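Local coordinates for protein colicin-D (Escherichia coli, PDB 5ZNM) that kills Escherichia coli and closely related bacteria by inhibiting protein synthesis, with a C-terminal tRNase domain carried behind the central domain, at residues M98-G103 / E239-M245; G155-N159 / L281-S287; N123-M127 / D286-F290; M61-W67 / T232-T236. All coordinates share one frame; numbering follows the deposited sequence.

Interaction 1: M98-G103 / E239-M245; sequences MRISLG and EVKSVEM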
loop_
_atom_site.group_PDB
_atom_site.type_symbol
_atom_site.label_atom_id
_atom_site.label_comp_id
_atom_site.label_asym_id
_atom_site.label_seq_id
_atom_site.Cartn_x
_atom_site.Cartn_y
_atom_site.Cartn_z
ATOM N N MET A 98 -19.955 8.766 -10.558
ATOM C CA MET A 98 -18.729 8.208 -11.102
ATOM C C MET A 98 -18.830 6.695 -11.090
ATOM O O MET A 98 -19.367 6.111 -10.147
ATOM C CB MET A 98 -17.523 8.671 -10.283
ATOM C CG MET A 98 -16.195 8.218 -10.809
ATOM S SD MET A 98 -14.912 9.128 -9.945
ATOM C CE MET A 98 -15.127 10.748 -10.678
ATOM N N ARG A 99 -18.330 6.075 -12.148
ATOM C CA ARG A 99 -18.192 4.631 -12.223
ATOM C C ARG A 99 -16.719 4.321 -12.406
ATOM O O ARG A 99 -16.070 4.881 -13.294
ATOM C CB ARG A 99 -19.011 4.045 -13.377
ATOM C CG ARG A 99 -18.740 2.566 -13.650
ATOM C CD ARG A 99 -19.858 1.970 -14.462
ATOM N NE ARG A 99 -21.162 2.361 -13.971
ATOM C CZ ARG A 99 -22.315 1.932 -14.428
ATOM N NH1 ARG A 99 -22.355 1.066 -15.412
ATOM N NH2 ARG A 99 -23.458 2.367 -13.897
ATOM N N ILE A 100 -16.201 3.426 -11.574
ATOM C CA ILE A 100 -14.785 3.114 -11.527
ATOM C C ILE A 100 -14.644 1.623 -11.760
ATOM O O ILE A 100 -15.118 0.819 -10.950
ATOM C CB ILE A 100 -14.161 3.515 -10.186
ATOM C CG1 ILE A 100 -14.254 5.029 -9.987
ATOM C CG2 ILE A 100 -12.727 3.029 -10.114
ATOM C CD1 ILE A 100 -14.316 5.431 -8.531
ATOM N N SER A 101 -14.010 1.245 -12.865
ATOM C CA SER A 101 -13.661 -0.151 -13.056
ATOM C C SER A 101 -12.551 -0.521 -12.092
ATOM O O SER A 101 -11.635 0.266 -11.853
ATOM C CB SER A 101 -13.212 -0.415 -14.492
ATOM O OG SER A 101 -12.737 -1.744 -14.622
ATOM N N LEU A 102 -12.632 -1.723 -11.534
ATOM C CA LEU A 102 -11.573 -2.248 -10.686
ATOM C C LEU A 102 -10.775 -3.351 -11.359
ATOM O O LEU A 102 -9.817 -3.858 -10.762
ATOM C CB LEU A 102 -12.169 -2.764 -9.372
ATOM C CG LEU A 102 -12.933 -1.657 -8.656
ATOM C CD1 LEU A 102 -13.749 -2.192 -7.491
ATOM C CD2 LEU A 102 -11.930 -0.604 -8.208
ATOM N N GLY A 103 -11.130 -3.720 -12.583
ATOM C CA GLY A 103 -10.567 -4.873 -13.256
ATOM C C GLY A 103 -11.642 -5.865 -13.663
ATOM O O GLY A 103 -12.783 -5.818 -13.210
ATOM N N GLU A 239 -5.231 -8.380 -12.152
ATOM C CA GLU A 239 -4.737 -7.175 -11.510
ATOM C C GLU A 239 -5.890 -6.239 -11.161
ATOM O O GLU A 239 -6.859 -6.102 -11.917
ATOM C CB GLU A 239 -3.733 -6.469 -12.428
ATOM C CG GLU A 239 -2.586 -7.333 -12.975
ATOM C CD GLU A 239 -3.057 -8.502 -13.851
ATOM O OE1 GLU A 239 -2.511 -9.599 -13.723
ATOM O OE2 GLU A 239 -3.991 -8.320 -14.637
ATOM N N VAL A 240 -5.791 -5.616 -9.994
ATOM C CA VAL A 240 -6.768 -4.634 -9.541
ATOM C C VAL A 240 -6.259 -3.259 -9.963
ATOM O O VAL A 240 -5.181 -2.831 -9.538
ATOM C CB VAL A 240 -6.974 -4.730 -8.020
ATOM C CG1 VAL A 240 -7.907 -3.631 -7.496
ATOM C CG2 VAL A 240 -7.499 -6.126 -7.646
ATOM N N LYS A 241 -7.011 -2.580 -10.828
ATOM C CA LYS A 241 -6.592 -1.271 -11.316
ATOM C C LYS A 241 -7.822 -0.409 -11.563
ATOM O O LYS A 241 -8.770 -0.843 -12.225
ATOM C CB LYS A 241 -5.745 -1.403 -12.590
ATOM C CG LYS A 241 -6.503 -1.912 -13.806
ATOM C CD LYS A 241 -5.575 -2.510 -14.846
ATOM C CE LYS A 241 -6.228 -3.721 -15.486
ATOM N NZ LYS A 241 -6.788 -4.643 -14.455
ATOM N N SER A 242 -7.803 0.805 -11.024
ATOM C CA SER A 242 -8.967 1.678 -11.048
ATOM C C SER A 242 -8.932 2.570 -12.284
ATOM O O SER A 242 -7.990 3.344 -12.476
ATOM C CB SER A 242 -9.028 2.517 -9.776
ATOM O OG SER A 242 -7.935 3.412 -9.730
ATOM N N VAL A 243 -9.958 2.453 -13.118
ATOM C CA VAL A 243 -10.128 3.279 -14.305
ATOM C C VAL A 243 -11.549 3.819 -14.295
ATOM O O VAL A 243 -12.505 3.049 -14.142
ATOM C CB VAL A 243 -9.873 2.486 -15.601
ATOM C CG1 VAL A 243 -9.950 3.403 -16.809
ATOM C CG2 VAL A 243 -8.539 1.761 -15.538
ATOM N N GLU A 244 -11.693 5.131 -14.459
ATOM C CA GLU A 244 -13.024 5.698 -14.616
ATOM C C GLU A 244 -13.623 5.241 -15.940
ATOM O O GLU A 244 -12.972 5.314 -16.987
ATOM C CB GLU A 244 -12.982 7.220 -14.544
ATOM C CG GLU A 244 -14.317 7.867 -14.862
ATOM C CD GLU A 244 -14.359 9.338 -14.496
ATOM O OE1 GLU A 244 -13.323 9.869 -14.039
ATOM O OE2 GLU A 244 -15.431 9.960 -14.665
ATOM N N MET A 245 -14.848 4.749 -15.890
ATOM C CA MET A 245 -15.608 4.196 -17.000
ATOM C C MET A 245 -16.566 5.237 -17.556
ATOM O O MET A 245 -17.229 5.950 -16.787
ATOM C CB MET A 245 -16.411 2.967 -16.563
ATOM C CG MET A 245 -15.597 1.688 -16.355
ATOM S SD MET A 245 -16.624 0.280 -15.827
ATOM C CE MET A 245 -17.262 -0.346 -17.388
HETATM O O HOH W 1 -17.690 7.497 -14.610
#

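Interaction 2: G155-N159 / L281-S287; sequences GQLIN and LNDPLDS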
loop_
_atom_site.group_PDB
_atom_site.type_symbol
_atom_site.label_atom_id
_atom_site.label_comp_id
_atom_site.label_asym_id
_atom_site.label_seq_id
_atom_site.Cartn_x
_atom_site.Cartn_y
_atom_site.Cartn_z
ATOM N N GLY A 155 -21.672 4.061 -2.158
ATOM C CA GLY A 155 -21.054 3.220 -3.162
ATOM C C GLY A 155 -21.793 1.909 -3.331
ATOM O O GLY A 155 -22.452 1.421 -2.410
ATOM N N GLN A 156 -21.664 1.337 -4.525
ATOM C CA GLN A 156 -22.262 0.056 -4.863
ATOM C C GLN A 156 -21.365 -0.654 -5.866
ATOM O O GLN A 156 -20.929 -0.039 -6.847
ATOM C CB GLN A 156 -23.661 0.264 -5.443
ATOM C CG GLN A 156 -24.106 -0.818 -6.374
ATOM C CD GLN A 156 -25.584 -0.788 -6.605
ATOM O OE1 GLN A 156 -26.088 0.003 -7.400
ATOM N NE2 GLN A 156 -26.298 -1.651 -5.897
ATOM N N LEU A 157 -21.075 -1.930 -5.616
ATOM C CA LEU A 157 -20.308 -2.739 -6.554
ATOM C C LEU A 157 -21.250 -3.374 -7.570
ATOM O O LEU A 157 -22.303 -3.904 -7.204
ATOM C CB LEU A 157 -19.510 -3.820 -5.833
ATOM C CG LEU A 157 -18.235 -3.353 -5.143
ATOM C CD1 LEU A 157 -17.623 -4.502 -4.368
ATOM C CD2 LEU A 157 -17.242 -2.809 -6.155
ATOM N N ILE A 158 -20.872 -3.315 -8.843
ATOM C CA ILE A 158 -21.714 -3.791 -9.933
ATOM C C ILE A 158 -20.861 -4.596 -10.898
ATOM O O ILE A 158 -19.637 -4.670 -10.775
ATOM C CB ILE A 158 -22.412 -2.647 -10.694
ATOM C CG1 ILE A 158 -21.376 -1.811 -11.438
ATOM C CG2 ILE A 158 -23.213 -1.792 -9.761
ATOM C CD1 ILE A 158 -21.984 -0.762 -12.334
ATOM N N ASN A 159 -21.539 -5.227 -11.858
ATOM C CA ASN A 159 -20.893 -5.925 -12.957
ATOM C C ASN A 159 -21.253 -5.140 -14.204
ATOM O O ASN A 159 -22.427 -5.084 -14.582
ATOM C CB ASN A 159 -21.374 -7.369 -13.087
ATOM C CG ASN A 159 -20.964 -8.242 -11.927
ATOM O OD1 ASN A 159 -21.424 -9.377 -11.821
ATOM N ND2 ASN A 159 -20.093 -7.731 -11.054
ATOM N N LEU A 281 -20.924 -3.512 -0.753
ATOM C CA LEU A 281 -21.072 -4.853 -1.284
ATOM C C LEU A 281 -21.700 -4.794 -2.672
ATOM O O LEU A 281 -22.225 -3.764 -3.100
ATOM C CB LEU A 281 -21.910 -5.743 -0.355
ATOM C CG LEU A 281 -21.118 -6.578 0.660
ATOM C CD1 LEU A 281 -20.684 -5.724 1.812
ATOM C CD2 LEU A 281 -21.920 -7.775 1.156
ATOM N N ASN A 282 -21.584 -5.901 -3.396
ATOM C CA ASN A 282 -22.226 -5.973 -4.702
ATOM C C ASN A 282 -23.741 -5.913 -4.558
ATOM O O ASN A 282 -24.322 -6.405 -3.580
ATOM C CB ASN A 282 -21.840 -7.266 -5.435
ATOM C CG ASN A 282 -22.214 -8.507 -4.661
ATOM O OD1 ASN A 282 -21.504 -8.894 -3.726
ATOM N ND2 ASN A 282 -23.330 -9.144 -5.039
ATOM N N ASP A 283 -24.373 -5.300 -5.551
ATOM C CA ASP A 283 -25.810 -5.448 -5.742
ATOM C C ASP A 283 -26.184 -6.932 -5.726
ATOM O O ASP A 283 -25.487 -7.745 -6.342
ATOM C CB ASP A 283 -26.205 -4.818 -7.083
ATOM C CG ASP A 283 -27.713 -4.693 -7.266
ATOM O OD1 ASP A 283 -28.413 -5.729 -7.309
ATOM O OD2 ASP A 283 -28.194 -3.550 -7.407
ATOM N N PRO A 284 -27.271 -7.328 -5.039
ATOM C CA PRO A 284 -27.653 -8.750 -5.033
ATOM C C PRO A 284 -27.787 -9.338 -6.424
ATOM O O PRO A 284 -27.583 -10.544 -6.612
ATOM C CB PRO A 284 -29.006 -8.746 -4.304
ATOM C CG PRO A 284 -28.989 -7.529 -3.481
ATOM C CD PRO A 284 -28.168 -6.513 -4.202
ATOM N N LEU A 285 -28.097 -8.515 -7.417
ATOM C CA LEU A 285 -28.328 -9.022 -8.764
ATOM C C LEU A 285 -27.070 -9.024 -9.613
ATOM O O LEU A 285 -27.119 -9.487 -10.757
ATOM C CB LEU A 285 -29.413 -8.198 -9.466
ATOM C CG LEU A 285 -30.837 -8.289 -8.895
ATOM C CD1 LEU A 285 -31.743 -7.259 -9.572
ATOM C CD2 LEU A 285 -31.414 -9.708 -9.031
ATOM N N ASP A 286 -25.954 -8.513 -9.089
ATOM C CA ASP A 286 -24.685 -8.479 -9.809
ATOM C C ASP A 286 -23.741 -9.441 -9.103
ATOM O O ASP A 286 -23.132 -9.094 -8.088
ATOM C CB ASP A 286 -24.121 -7.061 -9.860
ATOM C CG ASP A 286 -24.900 -6.168 -10.800
ATOM O OD1 ASP A 286 -26.142 -6.258 -10.808
ATOM O OD2 ASP A 286 -24.281 -5.382 -11.538
ATOM N N SER A 287 -23.598 -10.635 -9.672
ATOM C CA SER A 287 -22.962 -11.750 -8.985
ATOM C C SER A 287 -21.980 -12.511 -9.869
ATOM O O SER A 287 -21.672 -13.672 -9.569
ATOM C CB SER A 287 -24.018 -12.736 -8.480
ATOM O OG SER A 287 -24.688 -13.332 -9.591
HETATM O O HOH W 2 -23.148 -1.267 -1.300
HETATM O O HOH W 3 -19.901 -9.440 -8.257
#

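Interaction 3: N123-M127 / D286-F290; sequences NLEAM and DSGRF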
loop_
_atom_site.group_PDB
_atom_site.type_symbol
_atom_site.label_atom_id
_atom_site.label_comp_id
_atom_site.label_asym_id
_atom_site.label_seq_id
_atom_site.Cartn_x
_atom_site.Cartn_y
_atom_site.Cartn_z
ATOM N N ASN A 123 -23.029 -17.158 -7.386
ATOM C CA ASN A 123 -21.629 -17.534 -7.546
ATOM C C ASN A 123 -20.710 -16.618 -6.749
ATOM O O ASN A 123 -20.162 -17.011 -5.722
ATOM C CB ASN A 123 -21.213 -17.499 -9.027
ATOM C CG ASN A 123 -21.004 -18.884 -9.618
ATOM O OD1 ASN A 123 -21.728 -19.802 -9.356
ATOM N ND2 ASN A 123 -20.005 -19.045 -10.424
ATOM N N LEU A 124 -20.580 -15.383 -7.223
ATOM C CA LEU A 124 -19.445 -14.516 -6.926
ATOM C C LEU A 124 -19.930 -13.233 -6.257
ATOM O O LEU A 124 -20.721 -12.486 -6.843
ATOM C CB LEU A 124 -18.696 -14.223 -8.228
ATOM C CG LEU A 124 -17.445 -13.362 -8.368
ATOM C CD1 LEU A 124 -17.785 -11.875 -8.430
ATOM C CD2 LEU A 124 -16.446 -13.662 -7.252
ATOM N N GLU A 125 -19.457 -12.970 -5.039
ATOM C CA GLU A 125 -19.780 -11.739 -4.329
ATOM C C GLU A 125 -18.500 -10.950 -4.061
ATOM O O GLU A 125 -17.398 -11.507 -4.049
ATOM C CB GLU A 125 -20.536 -12.032 -3.015
ATOM C CG GLU A 125 -21.849 -12.847 -3.222
ATOM C CD GLU A 125 -22.763 -12.842 -1.989
ATOM O OE1 GLU A 125 -22.367 -12.298 -0.945
ATOM O OE2 GLU A 125 -23.887 -13.367 -2.063
ATOM N N ALA A 126 -18.653 -9.639 -3.841
ATOM C CA ALA A 126 -17.509 -8.738 -3.734
ATOM C C ALA A 126 -17.763 -7.663 -2.685
ATOM O O ALA A 126 -18.906 -7.305 -2.384
ATOM C CB ALA A 126 -17.177 -8.076 -5.080
ATOM N N MET A 127 -16.664 -7.109 -2.169
ATOM C CA MET A 127 -16.717 -6.217 -1.020
ATOM C C MET A 127 -15.539 -5.260 -1.111
ATOM O O MET A 127 -14.396 -5.698 -1.251
ATOM C CB MET A 127 -16.669 -7.013 0.289
ATOM C CG MET A 127 -16.715 -6.168 1.553
ATOM S SD MET A 127 -16.861 -7.204 3.040
ATOM C CE MET A 127 -15.347 -8.144 2.909
ATOM N N ASP A 286 -25.954 -8.513 -9.089
ATOM C CA ASP A 286 -24.685 -8.479 -9.809
ATOM C C ASP A 286 -23.741 -9.441 -9.103
ATOM O O ASP A 286 -23.132 -9.094 -8.088
ATOM C CB ASP A 286 -24.121 -7.061 -9.860
ATOM C CG ASP A 286 -24.900 -6.168 -10.800
ATOM O OD1 ASP A 286 -26.142 -6.258 -10.808
ATOM O OD2 ASP A 286 -24.281 -5.382 -11.538
ATOM N N SER A 287 -23.598 -10.635 -9.672
ATOM C CA SER A 287 -22.962 -11.750 -8.985
ATOM C C SER A 287 -21.980 -12.511 -9.869
ATOM O O SER A 287 -21.672 -13.672 -9.569
ATOM C CB SER A 287 -24.018 -12.736 -8.480
ATOM O OG SER A 287 -24.688 -13.332 -9.591
ATOM N N GLY A 288 -21.492 -11.913 -10.956
ATOM C CA GLY A 288 -20.651 -12.664 -11.861
ATOM C C GLY A 288 -21.503 -13.465 -12.823
ATOM O O GLY A 288 -21.520 -13.171 -14.023
ATOM N N ARG A 289 -22.242 -14.462 -12.322
ATOM C CA ARG A 289 -23.128 -15.193 -13.221
ATOM C C ARG A 289 -24.195 -14.272 -13.790
ATOM O O ARG A 289 -24.503 -14.328 -14.984
ATOM C CB ARG A 289 -23.785 -16.375 -12.514
ATOM C CG ARG A 289 -24.797 -17.047 -13.471
ATOM C CD ARG A 289 -25.570 -18.185 -12.838
ATOM N NE ARG A 289 -24.681 -19.207 -12.309
ATOM C CZ ARG A 289 -25.087 -20.251 -11.600
ATOM N NH1 ARG A 289 -26.374 -20.426 -11.335
ATOM N NH2 ARG A 289 -24.203 -21.131 -11.151
ATOM N N PHE A 290 -24.728 -13.382 -12.962
ATOM C CA PHE A 290 -25.753 -12.440 -13.367
ATOM C C PHE A 290 -25.261 -11.010 -13.226
ATOM O O PHE A 290 -24.346 -10.711 -12.460
ATOM C CB PHE A 290 -27.020 -12.610 -12.522
ATOM C CG PHE A 290 -27.645 -13.963 -12.657
ATOM C CD1 PHE A 290 -28.354 -14.303 -13.804
ATOM C CD2 PHE A 290 -27.516 -14.897 -11.648
ATOM C CE1 PHE A 290 -28.928 -15.556 -13.941
ATOM C CE2 PHE A 290 -28.087 -16.150 -11.769
ATOM C CZ PHE A 290 -28.798 -16.483 -12.920
HETATM O O HOH W 4 -24.749 -16.025 -8.897
HETATM O O HOH W 3 -19.901 -9.440 -8.257
#

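Interaction 4: M61-W67 / T232-T236; sequences MTGTGVW and TPVHT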
loop_
_atom_site.group_PDB
_atom_site.type_symbol
_atom_site.label_atom_id
_atom_site.label_comp_id
_atom_site.label_asym_id
_atom_site.label_seq_id
_atom_site.Cartn_x
_atom_site.Cartn_y
_atom_site.Cartn_z
ATOM N N MET A 61 -13.154 -10.713 -2.931
ATOM C CA MET A 61 -14.038 -11.421 -3.846
ATOM C C MET A 61 -14.093 -12.879 -3.412
ATOM O O MET A 61 -13.048 -13.483 -3.151
ATOM C CB MET A 61 -13.539 -11.289 -5.287
ATOM C CG MET A 61 -13.403 -9.841 -5.772
ATOM S SD MET A 61 -11.912 -9.512 -6.768
ATOM C CE MET A 61 -10.640 -9.525 -5.494
ATOM N N THR A 62 -15.303 -13.433 -3.299
ATOM C CA THR A 62 -15.432 -14.840 -2.928
ATOM C C THR A 62 -14.594 -15.712 -3.858
ATOM O O THR A 62 -14.559 -15.503 -5.076
ATOM C CB THR A 62 -16.897 -15.284 -2.968
ATOM O OG1 THR A 62 -17.448 -14.986 -4.252
ATOM C CG2 THR A 62 -17.712 -14.565 -1.893
ATOM N N GLY A 63 -13.870 -16.659 -3.265
ATOM C CA GLY A 63 -13.067 -17.600 -4.014
ATOM C C GLY A 63 -11.712 -17.111 -4.486
ATOM O O GLY A 63 -10.944 -17.919 -5.026
ATOM N N THR A 64 -11.385 -15.816 -4.334
ATOM C CA THR A 64 -10.078 -15.337 -4.777
ATOM C C THR A 64 -9.405 -14.384 -3.790
ATOM O O THR A 64 -8.491 -13.662 -4.187
ATOM C CB THR A 64 -10.149 -14.621 -6.136
ATOM O OG1 THR A 64 -10.892 -13.404 -6.000
ATOM C CG2 THR A 64 -10.803 -15.501 -7.196
ATOM N N GLY A 65 -9.836 -14.327 -2.541
ATOM C CA GLY A 65 -9.059 -13.622 -1.526
ATOM C C GLY A 65 -9.252 -12.113 -1.465
ATOM O O GLY A 65 -10.142 -11.517 -2.081
ATOM N N VAL A 66 -8.361 -11.488 -0.693
ATOM C CA VAL A 66 -8.427 -10.066 -0.372
ATOM C C VAL A 66 -7.237 -9.354 -1.002
ATOM O O VAL A 66 -6.089 -9.787 -0.844
ATOM C CB VAL A 66 -8.443 -9.841 1.150
ATOM C CG1 VAL A 66 -8.401 -8.350 1.469
ATOM C CG2 VAL A 66 -9.685 -10.501 1.749
ATOM N N TRP A 67 -7.520 -8.266 -1.711
ATOM C CA TRP A 67 -6.514 -7.320 -2.174
ATOM C C TRP A 67 -6.463 -6.142 -1.206
ATOM O O TRP A 67 -7.509 -5.607 -0.832
ATOM C CB TRP A 67 -6.873 -6.843 -3.581
ATOM C CG TRP A 67 -5.941 -5.823 -4.202
ATOM C CD1 TRP A 67 -4.853 -6.077 -4.970
ATOM C CD2 TRP A 67 -6.074 -4.400 -4.145
ATOM N NE1 TRP A 67 -4.288 -4.897 -5.396
ATOM C CE2 TRP A 67 -5.021 -3.852 -4.899
ATOM C CE3 TRP A 67 -6.984 -3.535 -3.524
ATOM C CZ2 TRP A 67 -4.839 -2.478 -5.040
ATOM C CZ3 TRP A 67 -6.814 -2.175 -3.674
ATOM C CH2 TRP A 67 -5.744 -1.655 -4.431
ATOM N N THR A 232 -5.588 -14.461 6.205
ATOM C CA THR A 232 -6.639 -14.202 5.224
ATOM C C THR A 232 -6.148 -14.578 3.829
ATOM O O THR A 232 -5.017 -14.221 3.461
ATOM C CB THR A 232 -7.032 -12.728 5.266
ATOM O OG1 THR A 232 -7.415 -12.380 6.600
ATOM C CG2 THR A 232 -8.197 -12.451 4.311
ATOM N N PRO A 233 -6.932 -15.322 3.042
ATOM C CA PRO A 233 -6.496 -15.642 1.674
ATOM C C PRO A 233 -6.282 -14.364 0.884
ATOM O O PRO A 233 -7.089 -13.440 0.946
ATOM C CB PRO A 233 -7.658 -16.474 1.114
ATOM C CG PRO A 233 -8.267 -17.096 2.344
ATOM C CD PRO A 233 -8.160 -16.046 3.410
ATOM N N VAL A 234 -5.178 -14.308 0.162
ATOM C CA VAL A 234 -4.762 -13.099 -0.527
ATOM C C VAL A 234 -5.204 -13.189 -1.977
ATOM O O VAL A 234 -5.214 -14.272 -2.572
ATOM C CB VAL A 234 -3.242 -12.895 -0.400
ATOM C CG1 VAL A 234 -2.769 -11.724 -1.246
ATOM C CG2 VAL A 234 -2.899 -12.658 1.063
ATOM N N HIS A 235 -5.615 -12.054 -2.532
ATOM C CA HIS A 235 -6.068 -12.029 -3.907
ATOM C C HIS A 235 -4.958 -12.466 -4.849
ATOM O O HIS A 235 -3.837 -11.950 -4.800
ATOM C CB HIS A 235 -6.565 -10.643 -4.304
ATOM C CG HIS A 235 -6.980 -10.561 -5.740
ATOM N ND1 HIS A 235 -8.024 -11.301 -6.253
ATOM C CD2 HIS A 235 -6.462 -9.869 -6.782
ATOM C CE1 HIS A 235 -8.146 -11.051 -7.544
ATOM N NE2 HIS A 235 -7.212 -10.183 -7.890
ATOM N N THR A 236 -5.285 -13.435 -5.692
ATOM C CA THR A 236 -4.464 -13.842 -6.816
ATOM C C THR A 236 -5.294 -13.728 -8.086
ATOM O O THR A 236 -6.522 -13.621 -8.041
ATOM C CB THR A 236 -3.942 -15.273 -6.635
ATOM O OG1 THR A 236 -4.990 -16.098 -6.105
ATOM C CG2 THR A 236 -2.735 -15.291 -5.686
#

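Interaction 1: M98-G103 / E239-M245
Met245 lies against Ser101 and Arg99, its CG 3.7 Å from Ser101 CB and its SD 3.8 Å from Arg99 CG. The two longer chains run at a slant to one another, and Met245 reaches the serine because its CG stands beside its own backbone N (chi1 -75°), opposite the carbonyl carbon. Ile100 and Ser242 meet on the other face of the sheet, where the CG2 branch of the isoleucine touches Ser242 CB at 3.7 Å. Further along that face the methyl CE of Met98 approaches the Glu244 carboxylate, the two chains crossing nearly at right angles.

The backbones beneath form an antiparallel ladder in which Ser101 and Val243 are a hydrogen-bonded pair and Ile100 and Glu244 a non-hydrogen-bonded one. Ser101 N gives to Val243 O at 2.7 Å, Val243 N returns the bond to Ser101 O, and Met245 N reaches Arg99 O almost straight (176° at the hydrogen). Strand 243-244 is thereby added to the edge of strand 96-103 in a four-stranded antiparallel sheet of the central domain. Toward Gly103 the pairing frays: Lys241 N still bonds Leu102 O, but from above the carbonyl plane.

Farther out, strand 163-170 pairs with the other edge of strand 96-103. A salt bridge to Asp167 holds the Arg99 guanidinium, and Ser101 OG accepts from Gly103 N in an ST turn while also bonding Gln163.

Interaction 2: G155-N159 / L281-S287
Asn159 N points straight at the Asp286 carboxylate, giving OD2 a hydrogen bond of 2.8 Å (171° at the hydrogen) on the lone pair that faces away from OD1. The second oxygen, OD1, accepts from Arg292 N, so this buried carboxylate joins the strand to the start of helix 292-297. OD2 also lies 3.4 Å from Ile158 CB, whose side chain runs alongside the aspartate.

Upstream, Leu157 uses both of its backbone polar atoms: its O accepts from Asp283 N at 3.0 Å, nearly along the C=O axis, and its N makes a weak bond to Leu281 O. Leu157 and Asn282 are thus a single bridge on edge strand 153-160, beyond which residues 283-286 form a type I turn. Asp283 O takes Asp286 N and Asn282 ND2 from opposite faces of its plane. Asp283 OD1 accepts from Leu285 N at 2.8 Å, an Asx turn, while OD2 has a salt bridge to Arg314 of helix 314-329.

Asn159 ND2 donates to Ile158 O, and its OD1 receives Gly288 N. One water links Gly155 O with Leu281 N; another spans Asn159 ND2 and Asp286 O.

Interaction 3: N123-M127 / D286-F290
Leu124 N donates to Ser287 O at 3.1 Å, bent to 143° at the hydrogen. The leucine side chain starts on the same oxygen, its CB lying 3.3 Å from Ser287 O. Returning the approach, Ser287 CA brings its hydrogen to Leu124 O at 3.2 Å, so the two backbones touch in both directions.

Arg289 can be followed outward from the loop. Its CB points toward segment 123-127, and CG stands opposite the backbone N (chi1 176°), where it also covers one face of the Phe290 ring near the rim. The chain continues extended through CD and then bends at chi3, carrying the guanidinium back toward Asn123. There CZ is 4.1 Å from Asn123 OD1 and NH2 is 3.3 Å from it, with the amide and guanidinium planes 54° apart. Asn123 is poorly ordered; the guanidinium is held through NH1 by a salt bridge to Glu325 of helix 314-329.

The contact joins the lead-in to strand 126-131 of the central five-stranded antiparallel sheet to the loop before helix 292-297. In that loop Ser287 N bonds Phe290 O at 2.9 Å, and Gly288 turns the chain with a positive phi. A water accepts from Asn123 N and hydrogen-bonds Ser287 OG, bridging the segments on the serine side. Beyond Arg289, the Phe290 ring packs on Arg321 and Ile324 of helix 314-329.

Interaction 4: M61-W67 / T232-T236
Val66 N donates to Pro233 O at 2.8 Å, the shortest hydrogen bond here, and Val66 O accepts from His235 N at 2.9 Å. The second donor stands well above the carbonyl plane. Together they make a single bridge between Val66 and Val234.

Thr64 O receives two groups from His235. His235 ND1 donates to Thr64 O at 3.2 Å, with the oxygen near the edge of the ring though tilted from its plane, and His235 CA directs its hydrogen at Thr64 O from 2.9 Å. The imidazole reaches this position because CG is turned opposite the backbone N (chi1 177°). Met61 places its methyl CE over one ring face, 3.3 Å from His235 ND1, while Thr64 OG1 lies in the ring plane. The other ring nitrogen, NE2, bonds Thr238 O, so both nitrogens are engaged and the ring's rotation is restrained.

Thr64 and Gly65 both face Met61 in a classic beta bulge. Gly65 CA comes to 3.2 Å from Pro233 O, where the backbones run too close for a side chain. On the buried side Val66 CG2 touches Thr232 CG2 at 3.5 Å, and Thr232 OG1 bonds Asn51 and Asn212.

The 232-236 loop thus lies along strand 65-71, outermost in the five-stranded sheet and paired on its other side with strand 56-61, with strand 49-51 beside Thr232 and the second subunit packing on Trp67 and Val234.

Along the chain the first segments come in the order 61-67, 98-103, 123-127 and 155-159; 232-236 and 239-245 follow as partners of the first two, but the last two swap, 155-159 meeting 281-287 and 123-127 meeting 286-290. Interactions 2 and 3, centres about 7 Å apart, share Asp286, Ser287 and a water. Interactions 1 and 2, centres about 14 Å apart, lie on the four-stranded sheet and meet where Leu102 packs on Leu157. Interactions 3 and 4, centres about 14 Å apart, reach the five-stranded sheet and join through Glu125 and Thr62. Val240 packs on Trp67 and His235, connecting interactions 1 and 4. Loop 281-290 meets strand 153-160 and the lead-in to strand 126-131, and salt bridges from Asp283 and Arg289 tie it to helix 314-329.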